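Local coordinates for protein lipoteichoic acid primase (PDB 4UOP) that belongs to the sulfatase family and carries a magnesium ion in the metal site of its extracellular catalytic domain, at residues E66-N71 with R316-L321; S96-Q101 with K333-E338; A111-Y116 with D164-A169. All coordinates share one frame; numbering follows the deposited sequence.

All three contacts are largely buried, with no true surface patch among them; contacts 1 and 2 lie near the middle of the chain, contact 3 somewhat farther out. Contacts 1 and 2 serve one sheet: strands 94-100 and 319-322 are antiparallel neighbours in it, Ile317 N pairs with Phe99 O, and Arg70 NH2 meets Asn97 OD1. Contact 3 joins two helices flanking that sheet, and Glu338 of contact 2 packs on its residues Ala111, Ser114 and Val115. The chemistry changes accordingly: a loop with a metal ligand and an arginine side chain laid over another's guanidinium in contact 1, backbone pairing under a phenyl ring in contact 2, and aromatic rims around a carboxylate in contact 3.

Contact 1: E66-N71 with R316-L321. With MG (magnesium ion), chain J.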
loop_
_atom_site.group_PDB
_atom_site.type_symbol
_atom_site.label_atom_id
_atom_site.label_comp_id
_atom_site.label_asym_id
_atom_site.label_seq_id
_atom_site.Cartn_x
_atom_site.Cartn_y
_atom_site.Cartn_z
ATOM N N GLU B 66 18.838 -7.942 5.349
ATOM C CA GLU B 66 17.728 -8.137 4.435
ATOM C C GLU B 66 17.011 -9.482 4.627
ATOM O O GLU B 66 17.636 -10.553 4.535
ATOM C CB GLU B 66 18.239 -8.027 2.990
ATOM C CG GLU B 66 17.161 -8.284 1.949
ATOM C CD GLU B 66 15.994 -7.323 2.076
ATOM O OE1 GLU B 66 16.200 -6.107 1.884
ATOM O OE2 GLU B 66 14.862 -7.778 2.344
ATOM N N SER B 67 15.707 -9.420 4.900
ATOM C CA SER B 67 14.822 -10.595 4.910
ATOM C C SER B 67 15.136 -11.673 5.967
ATOM O O SER B 67 14.615 -12.787 5.872
ATOM C CB SER B 67 14.762 -11.228 3.499
ATOM O OG SER B 67 14.079 -10.362 2.600
ATOM N N PHE B 68 15.920 -11.328 6.993
ATOM C CA PHE B 68 16.115 -12.201 8.159
ATOM C C PHE B 68 14.851 -12.171 9.050
ATOM O O PHE B 68 14.356 -11.088 9.384
ATOM C CB PHE B 68 17.312 -11.749 9.000
ATOM C CG PHE B 68 18.665 -12.227 8.513
ATOM C CD1 PHE B 68 19.089 -11.986 7.217
ATOM C CD2 PHE B 68 19.550 -12.855 9.387
ATOM C CE1 PHE B 68 20.349 -12.397 6.793
ATOM C CE2 PHE B 68 20.811 -13.265 8.971
ATOM C CZ PHE B 68 21.218 -13.012 7.675
ATOM N N GLN B 69 14.350 -13.344 9.439
ATOM C CA GLN B 69 13.220 -13.443 10.373
ATOM C C GLN B 69 13.567 -14.421 11.479
ATOM O O GLN B 69 14.214 -15.445 11.248
ATOM C CB GLN B 69 11.920 -13.843 9.669
ATOM C CG GLN B 69 11.966 -15.172 8.928
ATOM C CD GLN B 69 10.809 -15.302 7.963
ATOM O OE1 GLN B 69 10.828 -14.701 6.894
ATOM N NE2 GLN B 69 9.784 -16.078 8.341
ATOM N N ARG B 70 13.115 -14.110 12.685
ATOM C CA ARG B 70 13.544 -14.844 13.866
ATOM C C ARG B 70 13.232 -16.334 13.817
ATOM O O ARG B 70 14.040 -17.133 14.294
ATOM C CB ARG B 70 12.968 -14.226 15.143
ATOM C CG ARG B 70 13.581 -14.769 16.426
ATOM C CD ARG B 70 15.094 -14.713 16.393
ATOM N NE ARG B 70 15.732 -14.951 17.686
ATOM C CZ ARG B 70 17.001 -15.339 17.850
ATOM N NH1 ARG B 70 17.782 -15.609 16.795
ATOM N NH2 ARG B 70 17.494 -15.481 19.079
ATOM N N ASN B 71 12.084 -16.717 13.257
ATOM C CA ASN B 71 11.717 -18.145 13.208
ATOM C C ASN B 71 12.471 -18.943 12.137
ATOM O O ASN B 71 12.302 -20.169 12.021
ATOM C CB ASN B 71 10.200 -18.350 13.128
ATOM C CG ASN B 71 9.571 -17.834 11.850
ATOM O OD1 ASN B 71 10.233 -17.549 10.856
ATOM N ND2 ASN B 71 8.254 -17.738 11.869
ATOM N N ARG B 316 8.311 -11.513 13.653
ATOM C CA ARG B 316 9.496 -11.399 14.471
ATOM C C ARG B 316 10.748 -11.354 13.603
ATOM O O ARG B 316 10.936 -12.204 12.714
ATOM C CB ARG B 316 9.602 -12.551 15.475
ATOM C CG ARG B 316 8.369 -12.789 16.353
ATOM C CD ARG B 316 8.199 -14.266 16.712
ATOM N NE ARG B 316 9.306 -14.696 17.463
ATOM C CZ ARG B 316 9.851 -15.907 17.461
ATOM N NH1 ARG B 316 9.399 -16.937 16.749
ATOM N NH2 ARG B 316 10.873 -16.066 18.245
ATOM N N ILE B 317 11.614 -10.402 13.910
ATOM C CA ILE B 317 12.878 -10.205 13.224
ATOM C C ILE B 317 13.972 -10.335 14.268
ATOM O O ILE B 317 13.764 -9.973 15.440
ATOM C CB ILE B 317 12.968 -8.826 12.511
ATOM C CG1 ILE B 317 12.442 -7.710 13.422
ATOM C CG2 ILE B 317 12.147 -8.862 11.237
ATOM C CD1 ILE B 317 12.712 -6.295 12.963
ATOM N N PRO B 318 15.152 -10.832 13.875
ATOM C CA PRO B 318 16.202 -10.862 14.890
ATOM C C PRO B 318 16.626 -9.453 15.318
ATOM O O PRO B 318 16.525 -8.504 14.529
ATOM C CB PRO B 318 17.341 -11.599 14.200
ATOM C CG PRO B 318 17.106 -11.357 12.731
ATOM C CD PRO B 318 15.624 -11.332 12.569
ATOM N N PHE B 319 17.078 -9.350 16.562
ATOM C CA PHE B 319 17.551 -8.107 17.149
ATOM C C PHE B 319 18.649 -8.414 18.150
ATOM O O PHE B 319 18.435 -9.184 19.092
ATOM C CB PHE B 319 16.416 -7.359 17.839
ATOM C CG PHE B 319 16.848 -6.080 18.498
ATOM C CD1 PHE B 319 17.006 -4.921 17.761
ATOM C CD2 PHE B 319 17.148 -6.049 19.852
ATOM C CE1 PHE B 319 17.423 -3.745 18.366
ATOM C CE2 PHE B 319 17.575 -4.883 20.455
ATOM C CZ PHE B 319 17.719 -3.729 19.716
ATOM N N PHE B 320 19.819 -7.833 17.928
ATOM C CA PHE B 320 20.989 -8.041 18.775
ATOM C C PHE B 320 21.624 -6.701 19.058
ATOM O O PHE B 320 21.779 -5.867 18.155
ATOM C CB PHE B 320 22.014 -8.957 18.085
ATOM C CG PHE B 320 21.538 -10.361 17.886
ATOM C CD1 PHE B 320 20.698 -10.678 16.836
ATOM C CD2 PHE B 320 21.920 -11.376 18.758
ATOM C CE1 PHE B 320 20.236 -11.978 16.666
ATOM C CE2 PHE B 320 21.483 -12.673 18.581
ATOM C CZ PHE B 320 20.618 -12.972 17.549
ATOM N N LEU B 321 22.008 -6.489 20.311
ATOM C CA LEU B 321 22.642 -5.264 20.717
ATOM C C LEU B 321 23.885 -5.552 21.535
ATOM O O LEU B 321 23.848 -6.316 22.508
ATOM C CB LEU B 321 21.672 -4.395 21.519
ATOM C CG LEU B 321 22.314 -3.045 21.898
ATOM C CD1 LEU B 321 21.474 -1.850 21.464
ATOM C CD2 LEU B 321 22.571 -3.020 23.389
HETATM MG MG MG J . 13.959 -5.835 2.579
HETATM O O HOH W 1 9.978 -14.918 12.629
HETATM O O HOH W 2 12.918 -6.187 0.655
#
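Pro318 presses against Phe68 at the tight end of this contact. Its CD comes to 3.4 Å from Phe68 O, and its CG meets Phe68 CB at 3.8 Å, near the ring plane at the edge. The phenyl ring itself leads off toward Leu86, Val254 and Ala257 of two neighbouring helices. One step along, Arg70 N donates to Arg316 O over 2.9 Å with 165° at the hydrogen. Beside this bond Arg70 CG sits over one face of the Arg316 guanidinium, 3.5 Å from its NH2, because a first torsion of -169° turns CG away from the backbone N and over that group; the two guanidinium planes are steeply inclined. Their like charges are probably eased by Asp313, in a salt bridge with Arg316 NH1, while Arg70 NH2 bonds to Asn97.

Elsewhere the fit is looser. Arg70 NH1 reaches only the edge of the Phe320 ring, 3.9 Å from CZ, with the two planes 87° apart. A water accepts from Asn71 N at 2.8 Å and donates to Arg316 O, linking the two backbones next to the direct bond. Within the loop Gln69 NE2 donates in plane to Asn71 OD1 at 2.9 Å, and its OE1 takes backbone N-H groups of Ile287 and Ile288.

Beyond the contact Glu66 grips the magnesium ion with both carboxylate oxygens; Glu66 OE2 lies 2.2 Å from the metal and also accepts from Ser67 OG on its anti lone pair. Thr108, Asp284 and His285 complete the protein ligands. A metal ligand directly after a central strand, here strand 59-65, is characteristic of the alkaline phosphatase-sulfatase fold.

Contact 2: S96-Q101 with K333-E338; sequences SNQFFQ and KNVGGE
Phe99 lays one face of its ring on the backbone of Gly336 and Gly337. Gly337 CA stands 4.2 Å from the centroid of the Phe99 ring, 19° off the normal, a CH-pi contact, and Gly337 O approaches Phe99 CZ to 3.1 Å. The ring gets there because CG is swung away from the backbone N (chi1 -165°), folding it back over the partner strand. Gly336, lacking a side chain, leaves room for this ring, and Gly337 leaves room beside Phe100 O; Phe319 also stacks with Phe99.

Phe100 points to the opposite face of the sheet. There Val335 CG1 comes up to the edge of its ring, 4.2 Å from CE2, while Phe383 stacks with the same ring. Val335 CG1 also touches Gln98 OE1 at 3.5 Å, the two side chains crossing at a slant. At the far end Glu338 OE1 lies against Gln101 CA and accepts from the backbone N of Thr102.

Between these side chains the strands run parallel, with Phe99 beside Gly336 and Phe100 beside Gly337. Phe100 N donates to Gly336 O at 2.8 Å; the flanking bonds, Gly336 N to Gln98 O at 3.5 Å and Glu338 N to Phe100 O, are both weak. Ahead of them a water donates to Gln98 O and to Asn334 O, and Ser96 OG accepts from Gln98 N in an ST turn.

One strong and two weak hydrogen bonds thus make the pairing, backed by CA-H...O contacts, such as Gly337 CA to Phe100 O at 3.1 Å, and by the ring on the glycine peptides: close packing of backbone atoms probably contributes beside the one strong bond.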
loop_
_atom_site.group_PDB
_atom_site.type_symbol
_atom_site.label_atom_id
_atom_site.label_comp_id
_atom_site.label_asym_id
_atom_site.label_seq_id
_atom_site.Cartn_x
_atom_site.Cartn_y
_atom_site.Cartn_z
ATOM N N SER B 96 16.687 -10.145 21.415
ATOM C CA SER B 96 15.259 -10.318 21.591
ATOM C C SER B 96 14.685 -11.406 20.723
ATOM O O SER B 96 15.006 -11.500 19.543
ATOM C CB SER B 96 14.525 -9.035 21.260
ATOM O OG SER B 96 13.133 -9.235 21.330
ATOM N N ASN B 97 13.815 -12.213 21.319
ATOM C CA ASN B 97 13.009 -13.202 20.594
ATOM C C ASN B 97 11.594 -12.718 20.332
ATOM O O ASN B 97 10.759 -13.483 19.859
ATOM C CB ASN B 97 12.967 -14.520 21.372
ATOM C CG ASN B 97 14.319 -15.166 21.477
ATOM O OD1 ASN B 97 15.128 -15.081 20.552
ATOM N ND2 ASN B 97 14.587 -15.795 22.611
ATOM N N GLN B 98 11.325 -11.453 20.657
ATOM C CA GLN B 98 10.027 -10.831 20.407
ATOM C C GLN B 98 10.228 -9.398 19.949
ATOM O O GLN B 98 9.799 -8.429 20.590
ATOM C CB GLN B 98 9.153 -10.859 21.658
ATOM C CG GLN B 98 8.733 -12.233 22.113
ATOM C CD GLN B 98 7.762 -12.183 23.285
ATOM O OE1 GLN B 98 7.840 -11.302 24.140
ATOM N NE2 GLN B 98 6.865 -13.154 23.342
ATOM N N PHE B 99 10.944 -9.256 18.849
ATOM C CA PHE B 99 11.184 -7.960 18.265
ATOM C C PHE B 99 10.528 -7.971 16.905
ATOM O O PHE B 99 10.705 -8.928 16.141
ATOM C CB PHE B 99 12.681 -7.693 18.168
ATOM C CG PHE B 99 13.017 -6.262 17.921
ATOM C CD1 PHE B 99 13.168 -5.384 18.989
ATOM C CD2 PHE B 99 13.166 -5.777 16.637
ATOM C CE1 PHE B 99 13.452 -4.052 18.769
ATOM C CE2 PHE B 99 13.476 -4.437 16.413
ATOM C CZ PHE B 99 13.601 -3.574 17.486
ATOM N N PHE B 100 9.750 -6.934 16.600
ATOM C CA PHE B 100 8.867 -6.975 15.434
ATOM C C PHE B 100 9.167 -5.947 14.359
ATOM O O PHE B 100 9.594 -4.835 14.646
ATOM C CB PHE B 100 7.422 -6.783 15.868
ATOM C CG PHE B 100 6.927 -7.836 16.798
ATOM C CD1 PHE B 100 6.461 -9.052 16.304
ATOM C CD2 PHE B 100 6.939 -7.635 18.178
ATOM C CE1 PHE B 100 5.980 -10.021 17.167
ATOM C CE2 PHE B 100 6.463 -8.610 19.037
ATOM C CZ PHE B 100 5.994 -9.802 18.536
ATOM N N GLN B 101 8.962 -6.350 13.107
ATOM C CA GLN B 101 9.003 -5.429 11.987
ATOM C C GLN B 101 7.864 -4.408 12.110
ATOM O O GLN B 101 6.791 -4.737 12.598
ATOM C CB GLN B 101 8.840 -6.195 10.662
ATOM C CG GLN B 101 7.537 -6.953 10.518
ATOM C CD GLN B 101 7.379 -7.625 9.165
ATOM O OE1 GLN B 101 8.133 -8.529 8.828
ATOM N NE2 GLN B 101 6.387 -7.197 8.394
ATOM N N LYS B 333 13.288 -9.083 27.695
ATOM C CA LYS B 333 11.915 -9.564 27.867
ATOM C C LYS B 333 10.875 -8.622 27.271
ATOM O O LYS B 333 9.847 -9.060 26.803
ATOM C CB LYS B 333 11.611 -9.796 29.352
ATOM C CG LYS B 333 12.567 -10.761 30.041
ATOM C CD LYS B 333 12.732 -12.084 29.312
ATOM C CE LYS B 333 11.405 -12.785 29.057
ATOM N NZ LYS B 333 11.617 -14.195 28.609
ATOM N N ASN B 334 11.147 -7.335 27.298
ATOM C CA ASN B 334 10.218 -6.333 26.814
ATOM C C ASN B 334 10.196 -6.364 25.281
ATOM O O ASN B 334 11.258 -6.410 24.647
ATOM C CB ASN B 334 10.673 -4.987 27.365
ATOM C CG ASN B 334 9.699 -3.847 27.106
ATOM O OD1 ASN B 334 8.479 -3.993 27.165
ATOM N ND2 ASN B 334 10.258 -2.683 26.853
ATOM N N VAL B 335 9.009 -6.320 24.689
ATOM C CA VAL B 335 8.912 -6.314 23.232
ATOM C C VAL B 335 9.326 -4.990 22.641
ATOM O O VAL B 335 9.301 -3.948 23.301
ATOM C CB VAL B 335 7.513 -6.670 22.680
ATOM C CG1 VAL B 335 7.120 -8.049 23.132
ATOM C CG2 VAL B 335 6.470 -5.622 23.067
ATOM N N GLY B 336 9.690 -5.039 21.368
ATOM C CA GLY B 336 10.059 -3.858 20.640
ATOM C C GLY B 336 9.800 -4.026 19.166
ATOM O O GLY B 336 9.564 -5.139 18.682
ATOM N N GLY B 337 9.834 -2.902 18.467
ATOM C CA GLY B 337 9.770 -2.865 17.015
ATOM C C GLY B 337 10.799 -1.907 16.471
ATOM O O GLY B 337 11.514 -1.236 17.234
ATOM N N GLU B 338 10.904 -1.845 15.147
ATOM C CA GLU B 338 11.930 -1.013 14.534
ATOM C C GLU B 338 11.834 0.462 14.981
ATOM O O GLU B 338 12.847 1.104 15.147
ATOM C CB GLU B 338 11.912 -1.151 13.020
ATOM C CG GLU B 338 12.603 -2.443 12.588
ATOM C CD GLU B 338 12.146 -2.996 11.253
ATOM O OE1 GLU B 338 10.966 -2.816 10.856
ATOM O OE2 GLU B 338 12.983 -3.668 10.621
HETATM O O HOH W 3 12.413 -8.452 23.525
HETATM O O HOH W 4 12.078 -6.906 21.902
#

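Contact 3: A111-Y116 with D164-A169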
loop_
_atom_site.group_PDB
_atom_site.type_symbol
_atom_site.label_atom_id
_atom_site.label_comp_id
_atom_site.label_asym_id
_atom_site.label_seq_id
_atom_site.Cartn_x
_atom_site.Cartn_y
_atom_site.Cartn_z
ATOM N N ALA B 111 11.439 0.009 6.852
ATOM C CA ALA B 111 12.285 -0.353 7.974
ATOM C C ALA B 111 13.252 0.775 8.289
ATOM O O ALA B 111 13.378 1.194 9.441
ATOM C CB ALA B 111 13.028 -1.641 7.684
ATOM N N GLU B 112 13.936 1.278 7.259
ATOM C CA GLU B 112 14.851 2.386 7.426
ATOM C C GLU B 112 14.116 3.593 7.995
ATOM O O GLU B 112 14.621 4.241 8.912
ATOM C CB GLU B 112 15.487 2.754 6.095
ATOM C CG GLU B 112 16.465 1.709 5.553
ATOM C CD GLU B 112 17.222 2.242 4.349
ATOM O OE1 GLU B 112 18.120 3.077 4.546
ATOM O OE2 GLU B 112 16.890 1.835 3.209
ATOM N N TRP B 113 12.946 3.896 7.432
ATOM C CA TRP B 113 12.126 5.013 7.915
ATOM C C TRP B 113 11.871 4.917 9.420
ATOM O O TRP B 113 12.042 5.909 10.168
ATOM C CB TRP B 113 10.786 5.079 7.158
ATOM C CG TRP B 113 9.908 6.171 7.681
ATOM C CD1 TRP B 113 9.018 6.083 8.701
ATOM C CD2 TRP B 113 9.897 7.538 7.261
ATOM N NE1 TRP B 113 8.434 7.307 8.935
ATOM C CE2 TRP B 113 8.954 8.216 8.061
ATOM C CE3 TRP B 113 10.579 8.252 6.276
ATOM C CZ2 TRP B 113 8.686 9.574 7.908
ATOM C CZ3 TRP B 113 10.309 9.602 6.126
ATOM C CH2 TRP B 113 9.371 10.243 6.929
ATOM N N SER B 114 11.402 3.745 9.839
ATOM C CA SER B 114 11.064 3.467 11.235
ATOM C C SER B 114 12.264 3.650 12.149
ATOM O O SER B 114 12.181 4.288 13.197
ATOM C CB SER B 114 10.540 2.029 11.369
ATOM O OG SER B 114 9.272 1.902 10.789
ATOM N N VAL B 115 13.394 3.105 11.728
ATOM C CA VAL B 115 14.594 3.168 12.536
ATOM C C VAL B 115 15.153 4.593 12.637
ATOM O O VAL B 115 15.465 5.064 13.742
ATOM C CB VAL B 115 15.646 2.166 12.020
ATOM C CG1 VAL B 115 16.960 2.318 12.765
ATOM C CG2 VAL B 115 15.098 0.750 12.169
ATOM N N TYR B 116 15.257 5.298 11.518
ATOM C CA TYR B 116 15.869 6.629 11.546
ATOM C C TYR B 116 14.981 7.684 12.235
ATOM O O TYR B 116 15.512 8.582 12.885
ATOM C CB TYR B 116 16.218 7.137 10.149
ATOM C CG TYR B 116 17.072 6.211 9.304
ATOM C CD1 TYR B 116 17.980 5.350 9.877
ATOM C CD2 TYR B 116 16.965 6.225 7.917
ATOM C CE1 TYR B 116 18.746 4.501 9.089
ATOM C CE2 TYR B 116 17.718 5.386 7.128
ATOM C CZ TYR B 116 18.601 4.520 7.716
ATOM O OH TYR B 116 19.346 3.663 6.927
ATOM N N ASP B 164 18.345 8.865 -2.358
ATOM C CA ASP B 164 19.223 10.012 -2.618
ATOM C C ASP B 164 18.626 11.357 -2.169
ATOM O O ASP B 164 19.367 12.307 -1.944
ATOM C CB ASP B 164 19.693 10.056 -4.080
ATOM C CG ASP B 164 18.564 10.086 -5.084
ATOM O OD1 ASP B 164 17.376 10.212 -4.698
ATOM O OD2 ASP B 164 18.885 9.976 -6.293
ATOM N N GLU B 165 17.305 11.426 -2.009
ATOM C CA GLU B 165 16.656 12.561 -1.311
ATOM C C GLU B 165 16.358 12.287 0.164
ATOM O O GLU B 165 16.446 13.186 1.011
ATOM C CB GLU B 165 15.347 12.922 -2.014
ATOM C CG GLU B 165 15.512 13.303 -3.476
ATOM C CD GLU B 165 16.379 14.536 -3.669
ATOM O OE1 GLU B 165 16.354 15.436 -2.791
ATOM O OE2 GLU B 165 17.082 14.611 -4.703
ATOM N N PHE B 166 15.963 11.061 0.475
ATOM C CA PHE B 166 15.609 10.690 1.843
ATOM C C PHE B 166 16.788 10.795 2.808
ATOM O O PHE B 166 16.636 11.265 3.930
ATOM C CB PHE B 166 15.011 9.282 1.853
ATOM C CG PHE B 166 14.814 8.704 3.213
ATOM C CD1 PHE B 166 13.982 9.330 4.138
ATOM C CD2 PHE B 166 15.462 7.533 3.579
ATOM C CE1 PHE B 166 13.799 8.784 5.395
ATOM C CE2 PHE B 166 15.274 6.987 4.835
ATOM C CZ PHE B 166 14.446 7.619 5.742
ATOM N N TYR B 167 17.959 10.355 2.379
ATOM C CA TYR B 167 19.102 10.349 3.274
ATOM C C TYR B 167 19.514 11.772 3.722
ATOM O O TYR B 167 19.744 11.980 4.916
ATOM C CB TYR B 167 20.253 9.525 2.700
ATOM C CG TYR B 167 20.011 8.023 2.652
ATOM C CD1 TYR B 167 19.145 7.378 3.538
ATOM C CD2 TYR B 167 20.693 7.233 1.739
ATOM C CE1 TYR B 167 18.964 6.003 3.497
ATOM C CE2 TYR B 167 20.511 5.874 1.690
ATOM C CZ TYR B 167 19.642 5.265 2.570
ATOM O OH TYR B 167 19.468 3.903 2.520
ATOM N N PRO B 168 19.564 12.747 2.790
ATOM C CA PRO B 168 19.692 14.173 3.151
ATOM C C PRO B 168 18.546 14.698 4.009
ATOM O O PRO B 168 18.788 15.466 4.938
ATOM C CB PRO B 168 19.673 14.889 1.793
ATOM C CG PRO B 168 20.141 13.882 0.817
ATOM C CD PRO B 168 19.746 12.536 1.342
ATOM N N ALA B 169 17.314 14.282 3.707
ATOM C CA ALA B 169 16.158 14.682 4.490
ATOM C C ALA B 169 16.299 14.325 5.962
ATOM O O ALA B 169 15.895 15.105 6.827
ATOM C CB ALA B 169 14.877 14.075 3.923
#
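Glu112 reaches from helix 107-117 toward Phe166 and Tyr167 of helix 163-169, the two helices running almost parallel, their axes 7° apart in direction and 12.1 Å at closest approach. Its CB starts beside the Phe166 ring, 4.4 Å from CE2. From there the first torsion of -69° sets CG opposite the carbonyl carbon, and the chain stays extended, carrying CD away from the phenyl ring to 3.3 Å from Tyr167 OH. The tip makes the polar part of the contact. OE1 accepts from two tyrosine hydroxyls: it takes Tyr167 OH, at 2.6 Å, on its syn lone pair, and Tyr116 OH, one helical turn on from Glu112, on its anti lone pair at 2.7 Å. The carboxylate oxygen also stays in the plane of the Tyr167 ring, at its edge, although the two planes are 50° apart. OE2 turns to Arg163, just before the second segment, in a salt bridge.

Beside the carboxylate, Phe166 is wedged between Trp113 and Tyr116. Phe166 CE1 meets Trp113 CE3 at 3.4 Å, and Phe166 CE2 meets Tyr116 CD2 at 3.6 Å, lying in the plane of the tyrosine ring. Both are rim-to-rim pairs in which neither ring covers the face of the other, the planes modestly inclined to much the same degree in each. The three rings form an aromatic cluster that keeps the widely spaced helices in touch. Tyr116 also packs on strand 214-219, and Phe172 meets it edge to face.

Buried in this setting, the Glu112 carboxylate probably keeps its negative charge with help from Arg163 and the two hydroxyls, and the shared OE1 probably restrains both tyrosine hydroxyls.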